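Local coordinates for protein diaminopropionate ammonia-lyase (Escherichia coli, PDB 4D9I) that catalyses the pyridoxal phosphate-dependent α,β-elimination of both L- and D-2,3-diaminopropionate to pyruvate and ammonia, working as a homodimer, at residues B[57-62]-B[358-363]. Sequence-based numbering, arbitrary orientation.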
loop_
_atom_site.group_PDB
_atom_site.type_symbol
_atom_site.label_atom_id
_atom_site.label_comp_id
_atom_site.label_asym_id
_atom_site.label_seq_id
_atom_site.Cartn_x
_atom_site.Cartn_y
_atom_site.Cartn_z
ATOM N N PHE B 57 -11.258 -4.563 12.618
ATOM C CA PHE B 57 -11.859 -3.398 13.245
ATOM C C PHE B 57 -13.029 -3.766 14.128
ATOM O O PHE B 57 -13.593 -2.894 14.775
ATOM C CB PHE B 57 -12.345 -2.377 12.190
ATOM C CG PHE B 57 -11.242 -1.612 11.519
ATOM C CD1 PHE B 57 -9.906 -1.849 11.821
ATOM C CD2 PHE B 57 -11.543 -0.674 10.535
ATOM C CE1 PHE B 57 -8.896 -1.145 11.178
ATOM C CE2 PHE B 57 -10.533 0.022 9.895
ATOM C CZ PHE B 57 -9.211 -0.218 10.216
ATOM N N GLY B 58 -13.417 -5.036 14.132
ATOM C CA GLY B 58 -14.487 -5.483 15.015
ATOM C C GLY B 58 -15.884 -5.111 14.541
ATOM O O GLY B 58 -16.793 -4.941 15.355
ATOM N N VAL B 59 -16.070 -4.965 13.234
ATOM C CA VAL B 59 -17.440 -4.839 12.691
ATOM C C VAL B 59 -17.742 -6.033 11.782
ATOM O O VAL B 59 -16.852 -6.849 11.540
ATOM C CB VAL B 59 -17.674 -3.492 11.981
ATOM C CG1 VAL B 59 -17.587 -2.345 12.997
ATOM C CG2 VAL B 59 -16.705 -3.302 10.808
ATOM N N LYS B 60 -18.978 -6.137 11.288
ATOM C CA LYS B 60 -19.382 -7.279 10.446
ATOM C C LYS B 60 -18.823 -7.128 9.014
ATOM O O LYS B 60 -18.211 -8.045 8.484
ATOM C CB LYS B 60 -20.913 -7.430 10.411
ATOM C CG LYS B 60 -21.419 -8.715 9.750
ATOM C CD LYS B 60 -22.935 -8.900 9.945
ATOM C CE LYS B 60 -23.397 -10.311 9.583
ATOM N N LYS B 61 -19.061 -5.971 8.402
ATOM C CA LYS B 61 -18.659 -5.709 7.026
ATOM C C LYS B 61 -18.242 -4.276 6.827
ATOM O O LYS B 61 -18.750 -3.362 7.493
ATOM C CB LYS B 61 -19.779 -6.071 6.036
ATOM C CG LYS B 61 -19.930 -7.586 5.815
ATOM C CD LYS B 61 -19.838 -7.913 4.330
ATOM C CE LYS B 61 -19.364 -9.338 4.065
ATOM N NZ LYS B 61 -18.769 -9.389 2.694
ATOM N N ILE B 62 -17.281 -4.084 5.925
ATOM C CA ILE B 62 -16.898 -2.761 5.473
ATOM C C ILE B 62 -16.930 -2.841 3.941
ATOM O O ILE B 62 -16.200 -3.648 3.354
ATOM C CB ILE B 62 -15.511 -2.337 5.997
ATOM C CG1 ILE B 62 -15.502 -2.227 7.539
ATOM C CG2 ILE B 62 -15.049 -1.016 5.377
ATOM C CD1 ILE B 62 -14.112 -1.909 8.114
ATOM N N SER B 358 -15.223 3.443 23.733
ATOM C CA SER B 358 -16.218 4.525 23.790
ATOM C C SER B 358 -16.525 5.144 22.414
ATOM O O SER B 358 -17.680 5.456 22.113
ATOM C CB SER B 358 -15.788 5.602 24.788
ATOM O OG SER B 358 -14.488 6.084 24.496
ATOM N N LEU B 359 -15.500 5.313 21.583
ATOM C CA LEU B 359 -15.699 5.831 20.224
ATOM C C LEU B 359 -16.596 4.921 19.385
ATOM O O LEU B 359 -17.524 5.394 18.719
ATOM C CB LEU B 359 -14.360 6.056 19.514
ATOM C CG LEU B 359 -13.497 7.208 20.049
ATOM C CD1 LEU B 359 -12.135 7.178 19.380
ATOM C CD2 LEU B 359 -14.161 8.565 19.847
ATOM N N MET B 360 -16.325 3.617 19.447
ATOM C CA MET B 360 -17.175 2.615 18.796
ATOM C C MET B 360 -18.590 2.661 19.340
ATOM O O MET B 360 -19.547 2.598 18.575
ATOM C CB MET B 360 -16.590 1.213 18.946
ATOM C CG MET B 360 -15.390 1.007 18.040
ATOM S SD MET B 360 -14.717 -0.662 18.134
ATOM C CE MET B 360 -15.728 -1.510 16.922
ATOM N N GLU B 361 -18.711 2.789 20.659
ATOM C CA GLU B 361 -20.015 2.921 21.302
ATOM C C GLU B 361 -20.761 4.162 20.834
ATOM O O GLU B 361 -21.941 4.082 20.525
ATOM C CB GLU B 361 -19.869 2.952 22.815
ATOM C CG GLU B 361 -19.508 1.608 23.407
ATOM C CD GLU B 361 -19.414 1.630 24.924
ATOM O OE1 GLU B 361 -20.099 2.450 25.581
ATOM O OE2 GLU B 361 -18.647 0.810 25.456
ATOM N N LYS B 362 -20.065 5.299 20.790
ATOM C CA LYS B 362 -20.627 6.560 20.311
ATOM C C LYS B 362 -21.134 6.385 18.887
ATOM O O LYS B 362 -22.248 6.802 18.566
ATOM C CB LYS B 362 -19.587 7.693 20.392
ATOM C CG LYS B 362 -20.058 9.073 19.939
ATOM C CD LYS B 362 -21.118 9.650 20.874
ATOM C CE LYS B 362 -21.214 11.165 20.752
ATOM N NZ LYS B 362 -22.382 11.702 21.510
ATOM N N LEU B 363 -20.330 5.742 18.048
ATOM C CA LEU B 363 -20.668 5.553 16.640
ATOM C C LEU B 363 -21.583 4.358 16.397
ATOM O O LEU B 363 -22.000 4.133 15.268
ATOM C CB LEU B 363 -19.396 5.451 15.767
ATOM C CG LEU B 363 -18.448 6.656 15.812
ATOM C CD1 LEU B 363 -17.063 6.297 15.277
ATOM C CD2 LEU B 363 -19.021 7.884 15.103
#
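Met-360 makes every close contact here, reaching from helix 356-363 to the turn at the end of helix 51-57 with the methyl at its tip. Most of the contact is this methyl resting against two backbone carbonyl oxygens, without a hydrogen bond. Met-360 CE lies 3.3 Å from Phe-57 O. It meets that oxygen nearly end-on, the Phe-57 C–O···CE angle being about 158°. Gly-58 O, 3.9 Å from Met-360 CE, is met from the side of its carbonyl. The sulfur stays further back, SD being 4.2 Å from Phe-57 O. With CG anti to the carbonyl carbon of Met-360, the chain runs out from its helix and then bends at CG–SD (chi3 87°), which turns the methyl onto the turn.

The pairing between side chains is slight: Met-360 CE and Val-59 CG1 approach to 4.4 Å. Val-59 packs on Leu-365 and Ala-369, while Met-360 also touches Val-350.

The backbones remain well apart, with Gly-58 CA and Met-360 CA 9.3 Å from each other. Gly-58, at positive phi (77°), closes helix 51-57 in a Schellman motif, and the chain then passes into strand 61-66. The Phe-57 ring leads away from Met-360 and stacks on His-351, so helix 338-352 meets both partners. The contact thus joins a helix-to-strand turn to a helix that precedes strand 370-375, the neighbour of 61-66 in the larger sheet of this fold type II enzyme, away from the annotated catalytic residues.

Chemically, this is a light, largely van der Waals contact burying 87 Å² in all. The methyl beside sulfur is probably slightly electron-poor and the Phe-57 carbonyl, at the helix end, may be electron-rich, so a weak electrostatic attraction may add to the packing, while the thioether presents no strong donor to these oxygens.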